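Universal stress protein (Archaeoglobus fulgidus, PDB 3LOQ) binds adenosine monophosphate and, as a universal stress protein, probably acts in the stress response, though its exact function is unknown. Local coordinates at residues S35-V38 against L39-L42; A110-P113 against V114-I117; K136-K139 against I140-S144. All coordinates share one frame; numbering follows the deposited sequence.

Overall arrangement
All three contacts are local, lie in series along the chain, and border the same AMP from different directions. Contact 1 follows strand 24-28 and meets the ribose through Ser-35. Contact 2, at the start of helix 113-121, covers the adenine with Pro-113 and Ile-117. Contact 3, at the end of helix 136-142, delivers Ser-144 to the phosphate. Contacts 2 and 3 are the nearer neighbours, with centres 17 Å apart and nearest atoms about 4 Å apart, without touching. The centre of contact 1 lies 21 Å from that of contact 2 and 23 Å from that of contact 3.

Contact 1 of 3, residues S35-V38 against L39-L42; sequences SFKV and LEYL. With AMP (adenosine monophosphate), chain C.
Lys-37 O accepts from Glu-40 N over 2.9 Å, and the edge of the Tyr-41 ring lies against the same oxygen, with Tyr-41 CD1 3.5 Å from Lys-37 O. Similar i to i+3 bonds precede and follow, from Leu-39 N to Phe-36 O and from Tyr-41 N to Val-38 O (3.0 Å). In all three the donor stands well above the carbonyl plane, as in a run of overlapping turns with 3-10-like bonding.

Side chains three residues apart run alongside each other. Leu-39 CD1 approaches the Phe-36 ring obliquely, 3.9 Å from Phe-36 CD2, and this apolar pair continues onto helix 75-97 through Val-91. On another side Lys-37 and Glu-40 also point the same way. Bent at its second torsion (chi2 135°), Glu-40 brings OE2 to 3.5 Å from Lys-37 CA, while Lys-37 NZ and Glu-40 OE1 remain 4.3 Å apart, beyond a salt bridge. The carboxylate also has Asp-163 close by; these like charges might make protonation of one of them easier, an effect the lysine would tend to offset.

Tyr-41 OH is hydrogen-bonded to His-162 O, and its ring meets that of Phe-160, so the buried aromatic joins this turn to the chain near strand 157-160. At the other end, Ser-35 CB lies 3.3 Å from AMP O3'. Its hydroxyl, placed between the backbone N and the carbonyl carbon (chi1 78°), turns off the ribose and bonds to Ser-32 O and Thr-29 OG1. With Tyr-41 as N-cap of helix 42-47, the arrangement forms the connection after strand 24-28 in the parallel alpha/beta nucleotide-binding fold of universal stress proteins, where it borders the ribose.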
ATOM      1  N   SER A  35       0.539  -5.284  11.922  1.00 37.62           N
ATOM      2  CA  SER A  35       1.600  -5.529  10.943  1.00 38.14           C
ATOM      3  C   SER A  35       1.473  -6.882  10.215  1.00 36.46           C
ATOM      4  O   SER A  35       2.008  -7.053   9.111  1.00 40.81           O
ATOM      5  CB  SER A  35       2.993  -5.383  11.583  1.00 37.29           C
ATOM      6  OG  SER A  35       3.351  -6.530  12.342  1.00 38.19           O
ATOM      7  N   PHE A  36       0.767  -7.830  10.820  1.00 36.64           N
ATOM      8  CA  PHE A  36       0.629  -9.181  10.258  1.00 39.96           C
ATOM      9  C   PHE A  36      -0.577  -9.370   9.338  1.00 42.35           C
ATOM     10  O   PHE A  36      -0.743 -10.449   8.757  1.00 41.87           O
ATOM     11  CB  PHE A  36       0.524 -10.229  11.382  1.00 42.37           C
ATOM     12  CG  PHE A  36       1.764 -10.351  12.220  1.00 41.62           C
ATOM     13  CD1 PHE A  36       1.706 -10.896  13.493  1.00 44.85           C
ATOM     14  CD2 PHE A  36       2.984  -9.932  11.733  1.00 35.02           C
ATOM     15  CE1 PHE A  36       2.852 -11.020  14.269  1.00 44.11           C
ATOM     16  CE2 PHE A  36       4.129 -10.053  12.498  1.00 42.81           C
ATOM     17  CZ  PHE A  36       4.066 -10.597  13.768  1.00 44.36           C
ATOM     18  N   LYS A  37      -1.450  -8.365   9.250  1.00 36.21           N
ATOM     19  CA  LYS A  37      -2.632  -8.482   8.387  1.00 34.44           C
ATOM     20  C   LYS A  37      -2.211  -8.843   6.975  1.00 37.97           C
ATOM     21  O   LYS A  37      -2.876  -9.638   6.300  1.00 40.16           O
ATOM     22  CB  LYS A  37      -3.461  -7.184   8.384  1.00 37.87           C
ATOM     23  CG  LYS A  37      -4.085  -6.849   9.721  1.00 37.56           C
ATOM     24  CD  LYS A  37      -5.051  -7.958  10.152  1.00 40.80           C
ATOM     25  CE  LYS A  37      -5.671  -7.703  11.521  1.00 48.15           C
ATOM     26  NZ  LYS A  37      -6.544  -8.840  11.928  1.00 58.01           N
ATOM     27  N   VAL A  38      -1.087  -8.277   6.535  1.00 40.40           N
ATOM     28  CA  VAL A  38      -0.594  -8.517   5.180  1.00 39.09           C
ATOM     29  C   VAL A  38      -0.471 -10.017   4.922  1.00 42.64           C
ATOM     30  O   VAL A  38      -0.671 -10.490   3.794  1.00 36.47           O
ATOM     31  CB  VAL A  38       0.790  -7.889   4.969  1.00 47.29           C
ATOM     32  CG1 VAL A  38       1.064  -7.705   3.483  1.00 49.99           C
ATOM     33  CG2 VAL A  38       0.894  -6.562   5.710  1.00 56.19           C
ATOM     34  N   LEU A  39      -0.133 -10.766   5.973  1.00 39.09           N
ATOM     35  CA  LEU A  39       0.148 -12.196   5.831  1.00 42.72           C
ATOM     36  C   LEU A  39      -1.092 -13.009   5.467  1.00 48.03           C
ATOM     37  O   LEU A  39      -0.984 -14.131   4.984  1.00 55.75           O
ATOM     38  CB  LEU A  39       0.817 -12.754   7.097  1.00 38.75           C
ATOM     39  CG  LEU A  39       2.143 -12.057   7.431  1.00 40.32           C
ATOM     40  CD1 LEU A  39       2.670 -12.494   8.775  1.00 44.50           C
ATOM     41  CD2 LEU A  39       3.174 -12.315   6.348  1.00 41.76           C
ATOM     42  N   GLU A  40      -2.272 -12.442   5.687  1.00 47.04           N
ATOM     43  CA  GLU A  40      -3.500 -13.131   5.310  1.00 47.65           C
ATOM     44  C   GLU A  40      -3.716 -13.106   3.793  1.00 54.40           C
ATOM     45  O   GLU A  40      -4.551 -13.834   3.263  1.00 59.11           O
ATOM     46  CB  GLU A  40      -4.699 -12.538   6.053  1.00 51.81           C
ATOM     47  CG  GLU A  40      -4.914 -13.118   7.449  1.00 66.84           C
ATOM     48  CD  GLU A  40      -5.203 -12.053   8.508  1.00 82.50           C
ATOM     49  OE1 GLU A  40      -6.390 -11.730   8.748  1.00 80.72           O
ATOM     50  OE2 GLU A  40      -4.232 -11.547   9.113  1.00 92.47           O
ATOM     51  N   TYR A  41      -2.944 -12.280   3.094  1.00 50.83           N
ATOM     52  CA  TYR A  41      -3.145 -12.087   1.666  1.00 45.63           C
ATOM     53  C   TYR A  41      -2.046 -12.738   0.832  1.00 45.24           C
ATOM     54  O   TYR A  41      -1.924 -12.468  -0.362  1.00 42.46           O
ATOM     55  CB  TYR A  41      -3.220 -10.590   1.356  1.00 48.11           C
ATOM     56  CG  TYR A  41      -4.475  -9.934   1.897  1.00 47.38           C
ATOM     57  CD1 TYR A  41      -4.512  -9.400   3.179  1.00 37.87           C
ATOM     58  CD2 TYR A  41      -5.630  -9.871   1.127  1.00 42.86           C
ATOM     59  CE1 TYR A  41      -5.672  -8.810   3.673  1.00 37.62           C
ATOM     60  CE2 TYR A  41      -6.784  -9.275   1.606  1.00 41.89           C
ATOM     61  CZ  TYR A  41      -6.804  -8.748   2.877  1.00 37.95           C
ATOM     62  OH  TYR A  41      -7.964  -8.162   3.348  1.00 39.58           O
ATOM     63  N   LEU A  42      -1.232 -13.579   1.458  1.00 43.45           N
ATOM     64  CA  LEU A  42      -0.118 -14.188   0.740  1.00 50.62           C
ATOM     65  C   LEU A  42      -0.552 -14.912  -0.555  1.00 49.82           C
ATOM     66  O   LEU A  42       0.146 -14.843  -1.575  1.00 48.90           O
ATOM     67  CB  LEU A  42       0.668 -15.120   1.662  1.00 53.31           C
ATOM     68  CG  LEU A  42       1.530 -14.405   2.700  1.00 56.36           C
ATOM     69  CD1 LEU A  42       2.183 -15.396   3.653  1.00 58.63           C
ATOM     70  CD2 LEU A  42       2.582 -13.541   2.015  1.00 54.97           C
TER
HETATM   71  P   AMP C 271       1.437   3.375  11.846  1.00 38.57           P
HETATM   72  O1P AMP C 271       1.110   4.400  10.791  1.00 42.00           O
HETATM   73  O2P AMP C 271       2.655   3.653  12.707  1.00 44.35           O
HETATM   74  O3P AMP C 271       0.226   2.908  12.619  1.00 43.75           O
HETATM   75  O5' AMP C 271       1.886   2.087  10.983  1.00 39.07           O
HETATM   76  C5' AMP C 271       2.171   0.873  11.673  1.00 28.68           C
HETATM   77  C4' AMP C 271       3.064   0.062  10.773  1.00 34.28           C
HETATM   78  O4' AMP C 271       4.365   0.652  10.717  1.00 41.89           O
HETATM   79  C3' AMP C 271       3.324  -1.308  11.339  1.00 42.36           C
HETATM   80  O3' AMP C 271       2.293  -2.179  10.920  1.00 39.83           O
HETATM   81  C2' AMP C 271       4.631  -1.679  10.687  1.00 43.31           C
HETATM   82  O2' AMP C 271       4.317  -2.129   9.371  1.00 46.86           O
HETATM   83  C1' AMP C 271       5.365  -0.360  10.578  1.00 36.93           C
HETATM   84  N9  AMP C 271       6.300  -0.259  11.719  1.00 38.89           N
HETATM   85  C8  AMP C 271       6.098   0.473  12.832  1.00 39.11           C
HETATM   86  N7  AMP C 271       7.141   0.347  13.692  1.00 39.39           N
HETATM   87  C5  AMP C 271       8.033  -0.489  13.118  1.00 36.90           C
HETATM   88  C6  AMP C 271       9.345  -1.049  13.480  1.00 34.12           C
HETATM   89  N6  AMP C 271       9.930  -0.728  14.654  1.00 39.51           N
HETATM   90  N1  AMP C 271       9.941  -1.877  12.606  1.00 37.12           N
HETATM   91  C2  AMP C 271       9.374  -2.198  11.430  1.00 40.63           C
HETATM   92  N3  AMP C 271       8.186  -1.725  11.033  1.00 38.95           N
HETATM   93  C4  AMP C 271       7.483  -0.876  11.818  1.00 38.33           C

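Contact 2 of 3, residues A110-P113 against V114-I117; sequences AGDP and VVEI. With AMP (adenosine monophosphate), chain C.
Asp-112 and Val-114 meet through a helix-capping hydrogen bond: Val-114 N donates to Asp-112 OD1 over 2.9 Å. The oxygen is met on its anti side, 22° out of the carboxylate plane, and the bond is bent, with an N-H...O angle of 132°. Asp-112 holds CG anti to the backbone N (chi1 -173°), which sets the carboxylate alongside Val-114, within reach of its N-H. Pro-113 takes the first helical position, where no N-H is needed. Two backbone bonds then start helix 113-121, from Glu-116 N to Asp-112 O and from Ile-117 N to Pro-113 O (2.8 Å). Ile-117 CG1 also comes close to this last carbonyl oxygen, 3.2 Å from Pro-113 O.

Van der Waals contact flanks the cap. Val-115 crosses Asp-112 at about a right angle, its CG2 4.0 Å from Asp-112 CB.

Against the ligand, proline and isoleucine both cover the adenine: Pro-113 CG is 3.7 Å from AMP N6 and Ile-117 CD1 is 3.8 Å from AMP N3. Ile-117 also packs on Val-145 and Val-149 of helix 145-152.

Replacing Asp-112, with an alanine here, is likely to leave Val-114 N without its capping acceptor and Val-115 CG2 without the carboxylate it packs against. The chemistry thus divides: a carboxylate facing the positive end of the helix dipole, which would tend to keep it ionised, and hydrocarbon alone from the side chains of Pro-113 and Ile-117 against the purine.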
ATOM      1  N   ALA A 110      18.925  -0.516  13.883  1.00 54.58           N
ATOM      2  CA  ALA A 110      18.461   0.297  15.009  1.00 54.88           C
ATOM      3  C   ALA A 110      18.476   1.773  14.623  1.00 54.50           C
ATOM      4  O   ALA A 110      19.461   2.282  14.096  1.00 56.42           O
ATOM      5  CB  ALA A 110      19.318   0.065  16.229  1.00 54.49           C
ATOM      6  N   GLY A 111      17.364   2.446  14.874  1.00 51.87           N
ATOM      7  CA  GLY A 111      17.223   3.841  14.533  1.00 45.84           C
ATOM      8  C   GLY A 111      15.768   4.222  14.370  1.00 46.93           C
ATOM      9  O   GLY A 111      14.934   3.954  15.238  1.00 51.49           O
ATOM     10  N   ASP A 112      15.470   4.843  13.238  1.00 50.23           N
ATOM     11  CA  ASP A 112      14.148   5.353  12.941  1.00 46.84           C
ATOM     12  C   ASP A 112      13.456   4.383  11.991  1.00 50.89           C
ATOM     13  O   ASP A 112      13.957   4.120  10.888  1.00 51.78           O
ATOM     14  CB  ASP A 112      14.298   6.721  12.272  1.00 49.74           C
ATOM     15  CG  ASP A 112      12.973   7.426  12.067  1.00 63.03           C
ATOM     16  OD1 ASP A 112      11.974   6.773  11.709  1.00 61.23           O
ATOM     17  OD2 ASP A 112      12.932   8.656  12.256  1.00 80.41           O
ATOM     18  N   PRO A 113      12.296   3.844  12.399  1.00 42.82           N
ATOM     19  CA  PRO A 113      11.676   2.884  11.483  1.00 37.59           C
ATOM     20  C   PRO A 113      11.419   3.465  10.096  1.00 41.60           C
ATOM     21  O   PRO A 113      11.675   2.777   9.105  1.00 44.64           O
ATOM     22  CB  PRO A 113      10.371   2.508  12.192  1.00 41.79           C
ATOM     23  CG  PRO A 113      10.669   2.747  13.658  1.00 42.98           C
ATOM     24  CD  PRO A 113      11.586   3.938  13.687  1.00 40.05           C
ATOM     25  N   VAL A 114      10.950   4.704  10.004  1.00 41.54           N
ATOM     26  CA  VAL A 114      10.632   5.260   8.688  1.00 40.03           C
ATOM     27  C   VAL A 114      11.859   5.310   7.781  1.00 44.46           C
ATOM     28  O   VAL A 114      11.816   4.877   6.623  1.00 40.28           O
ATOM     29  CB  VAL A 114      10.003   6.661   8.775  1.00 40.07           C
ATOM     30  CG1 VAL A 114       9.900   7.277   7.380  1.00 36.86           C
ATOM     31  CG2 VAL A 114       8.638   6.592   9.435  1.00 35.54           C
ATOM     32  N   VAL A 115      12.949   5.845   8.317  1.00 49.10           N
ATOM     33  CA  VAL A 115      14.201   5.931   7.578  1.00 49.93           C
ATOM     34  C   VAL A 115      14.720   4.553   7.199  1.00 45.99           C
ATOM     35  O   VAL A 115      15.141   4.331   6.074  1.00 45.87           O
ATOM     36  CB  VAL A 115      15.279   6.658   8.397  1.00 55.21           C
ATOM     37  CG1 VAL A 115      16.644   6.551   7.709  1.00 49.50           C
ATOM     38  CG2 VAL A 115      14.880   8.108   8.599  1.00 52.86           C
ATOM     39  N   GLU A 116      14.688   3.615   8.136  1.00 50.16           N
ATOM     40  CA  GLU A 116      15.217   2.284   7.845  1.00 47.14           C
ATOM     41  C   GLU A 116      14.366   1.519   6.830  1.00 45.28           C
ATOM     42  O   GLU A 116      14.893   0.754   6.022  1.00 48.48           O
ATOM     43  CB  GLU A 116      15.430   1.469   9.124  1.00 42.58           C
ATOM     44  CG  GLU A 116      16.447   2.080  10.094  1.00 49.12           C
ATOM     45  CD  GLU A 116      17.801   2.373   9.447  1.00 56.62           C
ATOM     46  OE1 GLU A 116      18.209   1.636   8.520  1.00 57.98           O
ATOM     47  OE2 GLU A 116      18.460   3.347   9.870  1.00 63.48           O
ATOM     48  N   ILE A 117      13.053   1.731   6.865  1.00 41.57           N
ATOM     49  CA  ILE A 117      12.187   1.067   5.915  1.00 42.34           C
ATOM     50  C   ILE A 117      12.473   1.603   4.522  1.00 46.28           C
ATOM     51  O   ILE A 117      12.699   0.835   3.592  1.00 47.73           O
ATOM     52  CB  ILE A 117      10.677   1.209   6.264  1.00 35.71           C
ATOM     53  CG1 ILE A 117      10.332   0.355   7.502  1.00 35.23           C
ATOM     54  CG2 ILE A 117       9.834   0.765   5.064  1.00 29.54           C
ATOM     55  CD1 ILE A 117       9.045   0.739   8.246  1.00 30.16           C
TER
HETATM   56  P   AMP C 271       1.437   3.375  11.846  1.00 38.57           P
HETATM   57  O1P AMP C 271       1.110   4.400  10.791  1.00 42.00           O
HETATM   58  O2P AMP C 271       2.655   3.653  12.707  1.00 44.35           O
HETATM   59  O3P AMP C 271       0.226   2.908  12.619  1.00 43.75           O
HETATM   60  O5' AMP C 271       1.886   2.087  10.983  1.00 39.07           O
HETATM   61  C5' AMP C 271       2.171   0.873  11.673  1.00 28.68           C
HETATM   62  C4' AMP C 271       3.064   0.062  10.773  1.00 34.28           C
HETATM   63  O4' AMP C 271       4.365   0.652  10.717  1.00 41.89           O
HETATM   64  C3' AMP C 271       3.324  -1.308  11.339  1.00 42.36           C
HETATM   65  O3' AMP C 271       2.293  -2.179  10.920  1.00 39.83           O
HETATM   66  C2' AMP C 271       4.631  -1.679  10.687  1.00 43.31           C
HETATM   67  O2' AMP C 271       4.317  -2.129   9.371  1.00 46.86           O
HETATM   68  C1' AMP C 271       5.365  -0.360  10.578  1.00 36.93           C
HETATM   69  N9  AMP C 271       6.300  -0.259  11.719  1.00 38.89           N
HETATM   70  C8  AMP C 271       6.098   0.473  12.832  1.00 39.11           C
HETATM   71  N7  AMP C 271       7.141   0.347  13.692  1.00 39.39           N
HETATM   72  C5  AMP C 271       8.033  -0.489  13.118  1.00 36.90           C
HETATM   73  C6  AMP C 271       9.345  -1.049  13.480  1.00 34.12           C
HETATM   74  N6  AMP C 271       9.930  -0.728  14.654  1.00 39.51           N
HETATM   75  N1  AMP C 271       9.941  -1.877  12.606  1.00 37.12           N
HETATM   76  C2  AMP C 271       9.374  -2.198  11.430  1.00 40.63           C
HETATM   77  N3  AMP C 271       8.186  -1.725  11.033  1.00 38.95           N
HETATM   78  C4  AMP C 271       7.483  -0.876  11.818  1.00 38.33           C

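Contact 3 of 3, residues K136-K139 against I140-S144; sequences KFKK and ILLGS. With AMP (adenosine monophosphate), chain C.
The glycine-rich G-2X-G-9X-G-S/T signature of nucleotide-binding universal stress proteins ends here, where helix 136-142 gives way to Gly-143 and the phosphate-binding Ser-144. Four backbone bonds wind the helix, the shortest from Leu-141 N to Phe-137 O at 2.7 Å, in the carbonyl plane. In the last, from Gly-143 N to Lys-139 O (2.9 Å), the donor stands above the plane of the Lys-139 carbonyl as the chain turns away. Gly-143 has positive phi (98°), and a side chain on this backbone would collide with the preceding carbonyl oxygen.

On the outer surface the Phe-137 ring receives Leu-141 CB over one face, and Phe-137 CZ lies 3.8 Å from Leu-141 CD2. Lys-138 and Leu-142 lie side by side, Lys-138 CD 4.1 Å from Leu-142 CD1.

Inward, the aliphatic part of Lys-139 leans on the serine, with Lys-139 CG 3.8 Å from Ser-144 CB. Its amino end bends away at chi4 (81°) to hydrogen-bond Ala-134 O and form a salt bridge with Glu-275, which also pairs with Lys-136, so both lysines tie this helix to helix 273-280.

Ser-144 is the N-cap of helix 145-152. With its hydroxyl anti to the backbone N (chi1 176°), Ser-144 OG accepts from Glu-147 N and donates to AMP O1P across 2.6 Å.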
ATOM      1  N   LYS A 136      -6.155  11.375  12.496  1.00 30.47           N
ATOM      2  CA  LYS A 136      -5.188  12.412  12.139  1.00 35.72           C
ATOM      3  C   LYS A 136      -4.476  12.901  13.407  1.00 37.05           C
ATOM      4  O   LYS A 136      -3.249  12.977  13.450  1.00 36.03           O
ATOM      5  CB  LYS A 136      -5.873  13.593  11.433  1.00 37.09           C
ATOM      6  CG  LYS A 136      -6.274  13.353   9.958  1.00 28.44           C
ATOM      7  CD  LYS A 136      -7.111  14.545   9.472  1.00 30.75           C
ATOM      8  CE  LYS A 136      -7.631  14.362   8.033  1.00 32.82           C
ATOM      9  NZ  LYS A 136      -6.617  13.667   7.172  1.00 40.99           N
ATOM     10  N   PHE A 137      -5.255  13.202  14.441  1.00 38.90           N
ATOM     11  CA  PHE A 137      -4.712  13.721  15.695  1.00 40.21           C
ATOM     12  C   PHE A 137      -3.690  12.780  16.307  1.00 43.31           C
ATOM     13  O   PHE A 137      -2.599  13.207  16.685  1.00 47.95           O
ATOM     14  CB  PHE A 137      -5.837  14.020  16.701  1.00 37.55           C
ATOM     15  CG  PHE A 137      -5.365  14.161  18.148  1.00 39.71           C
ATOM     16  CD1 PHE A 137      -4.467  15.168  18.518  1.00 39.70           C
ATOM     17  CD2 PHE A 137      -5.850  13.312  19.140  1.00 37.61           C
ATOM     18  CE1 PHE A 137      -4.045  15.323  19.867  1.00 41.69           C
ATOM     19  CE2 PHE A 137      -5.432  13.445  20.494  1.00 40.37           C
ATOM     20  CZ  PHE A 137      -4.534  14.464  20.856  1.00 41.95           C
ATOM     21  N   LYS A 138      -4.042  11.502  16.417  1.00 39.91           N
ATOM     22  CA  LYS A 138      -3.138  10.539  17.013  1.00 33.00           C
ATOM     23  C   LYS A 138      -1.924  10.342  16.119  1.00 34.42           C
ATOM     24  O   LYS A 138      -0.827  10.135  16.609  1.00 31.87           O
ATOM     25  CB  LYS A 138      -3.841   9.199  17.274  1.00 38.78           C
ATOM     26  CG  LYS A 138      -4.808   9.218  18.460  1.00 35.79           C
ATOM     27  CD  LYS A 138      -4.090   9.480  19.756  1.00 35.06           C
ATOM     28  CE  LYS A 138      -5.058   9.542  20.934  1.00 37.05           C
ATOM     29  NZ  LYS A 138      -5.682   8.214  21.208  1.00 37.22           N
ATOM     30  N   LYS A 139      -2.109  10.383  14.803  1.00 34.57           N
ATOM     31  CA  LYS A 139      -0.955  10.278  13.912  1.00 37.80           C
ATOM     32  C   LYS A 139       0.043  11.414  14.209  1.00 38.16           C
ATOM     33  O   LYS A 139       1.255  11.210  14.298  1.00 35.78           O
ATOM     34  CB  LYS A 139      -1.389  10.301  12.442  1.00 33.91           C
ATOM     35  CG  LYS A 139      -1.923   8.970  11.924  1.00 34.69           C
ATOM     36  CD  LYS A 139      -1.999   8.963  10.398  1.00 38.74           C
ATOM     37  CE  LYS A 139      -2.570   7.657   9.856  1.00 33.88           C
ATOM     38  NZ  LYS A 139      -4.048   7.668   9.948  1.00 37.25           N
ATOM     39  N   ILE A 140      -0.481  12.610  14.398  1.00 36.06           N
ATOM     40  CA  ILE A 140       0.365  13.757  14.649  1.00 39.25           C
ATOM     41  C   ILE A 140       0.958  13.691  16.042  1.00 41.48           C
ATOM     42  O   ILE A 140       2.157  13.880  16.227  1.00 47.48           O
ATOM     43  CB  ILE A 140      -0.416  15.060  14.428  1.00 38.59           C
ATOM     44  CG1 ILE A 140      -0.698  15.218  12.931  1.00 35.51           C
ATOM     45  CG2 ILE A 140       0.341  16.253  14.986  1.00 38.47           C
ATOM     46  CD1 ILE A 140      -2.002  15.959  12.627  1.00 41.99           C
ATOM     47  N   LEU A 141       0.121  13.385  17.023  1.00 39.31           N
ATOM     48  CA  LEU A 141       0.574  13.339  18.404  1.00 39.38           C
ATOM     49  C   LEU A 141       1.635  12.262  18.661  1.00 46.19           C
ATOM     50  O   LEU A 141       2.593  12.492  19.413  1.00 48.66           O
ATOM     51  CB  LEU A 141      -0.610  13.117  19.354  1.00 39.50           C
ATOM     52  CG  LEU A 141      -0.246  13.161  20.846  1.00 42.62           C
ATOM     53  CD1 LEU A 141       0.144  14.585  21.271  1.00 40.18           C
ATOM     54  CD2 LEU A 141      -1.376  12.622  21.715  1.00 42.69           C
ATOM     55  N   LEU A 142       1.456  11.080  18.074  1.00 41.09           N
ATOM     56  CA  LEU A 142       2.227   9.912  18.515  1.00 43.83           C
ATOM     57  C   LEU A 142       3.157   9.371  17.450  1.00 40.36           C
ATOM     58  O   LEU A 142       4.004   8.526  17.727  1.00 45.19           O
ATOM     59  CB  LEU A 142       1.311   8.795  19.044  1.00 38.46           C
ATOM     60  CG  LEU A 142       0.492   9.141  20.293  1.00 47.93           C
ATOM     61  CD1 LEU A 142      -0.397   7.973  20.729  1.00 47.54           C
ATOM     62  CD2 LEU A 142       1.429   9.545  21.424  1.00 47.27           C
ATOM     63  N   GLY A 143       3.007   9.866  16.234  1.00 36.79           N
ATOM     64  CA  GLY A 143       3.819   9.378  15.139  1.00 32.50           C
ATOM     65  C   GLY A 143       3.061   8.344  14.317  1.00 42.81           C
ATOM     66  O   GLY A 143       2.147   7.668  14.812  1.00 46.54           O
ATOM     67  N   SER A 144       3.441   8.230  13.051  1.00 34.39           N
ATOM     68  CA  SER A 144       2.839   7.272  12.143  1.00 31.97           C
ATOM     69  C   SER A 144       3.923   6.819  11.192  1.00 36.32           C
ATOM     70  O   SER A 144       4.373   7.598  10.336  1.00 35.58           O
ATOM     71  CB  SER A 144       1.713   7.923  11.348  1.00 26.96           C
ATOM     72  OG  SER A 144       1.179   7.007  10.402  1.00 36.73           O
TER
HETATM   73  P   AMP C 271       1.437   3.375  11.846  1.00 38.57           P
HETATM   74  O1P AMP C 271       1.110   4.400  10.791  1.00 42.00           O
HETATM   75  O2P AMP C 271       2.655   3.653  12.707  1.00 44.35           O
HETATM   76  O3P AMP C 271       0.226   2.908  12.619  1.00 43.75           O
HETATM   77  O5' AMP C 271       1.886   2.087  10.983  1.00 39.07           O
HETATM   78  C5' AMP C 271       2.171   0.873  11.673  1.00 28.68           C
HETATM   79  C4' AMP C 271       3.064   0.062  10.773  1.00 34.28           C
HETATM   80  O4' AMP C 271       4.365   0.652  10.717  1.00 41.89           O
HETATM   81  C3' AMP C 271       3.324  -1.308  11.339  1.00 42.36           C
HETATM   82  O3' AMP C 271       2.293  -2.179  10.920  1.00 39.83           O
HETATM   83  C2' AMP C 271       4.631  -1.679  10.687  1.00 43.31           C
HETATM   84  O2' AMP C 271       4.317  -2.129   9.371  1.00 46.86           O
HETATM   85  C1' AMP C 271       5.365  -0.360  10.578  1.00 36.93           C
HETATM   86  N9  AMP C 271       6.300  -0.259  11.719  1.00 38.89           N
HETATM   87  C8  AMP C 271       6.098   0.473  12.832  1.00 39.11           C
HETATM   88  N7  AMP C 271       7.141   0.347  13.692  1.00 39.39           N
HETATM   89  C5  AMP C 271       8.033  -0.489  13.118  1.00 36.90           C
HETATM   90  C6  AMP C 271       9.345  -1.049  13.480  1.00 34.12           C
HETATM   91  N6  AMP C 271       9.930  -0.728  14.654  1.00 39.51           N
HETATM   92  N1  AMP C 271       9.941  -1.877  12.606  1.00 37.12           N
HETATM   93  C2  AMP C 271       9.374  -2.198  11.430  1.00 40.63           C
HETATM   94  N3  AMP C 271       8.186  -1.725  11.033  1.00 38.95           N
HETATM   95  C4  AMP C 271       7.483  -0.876  11.818  1.00 38.33           C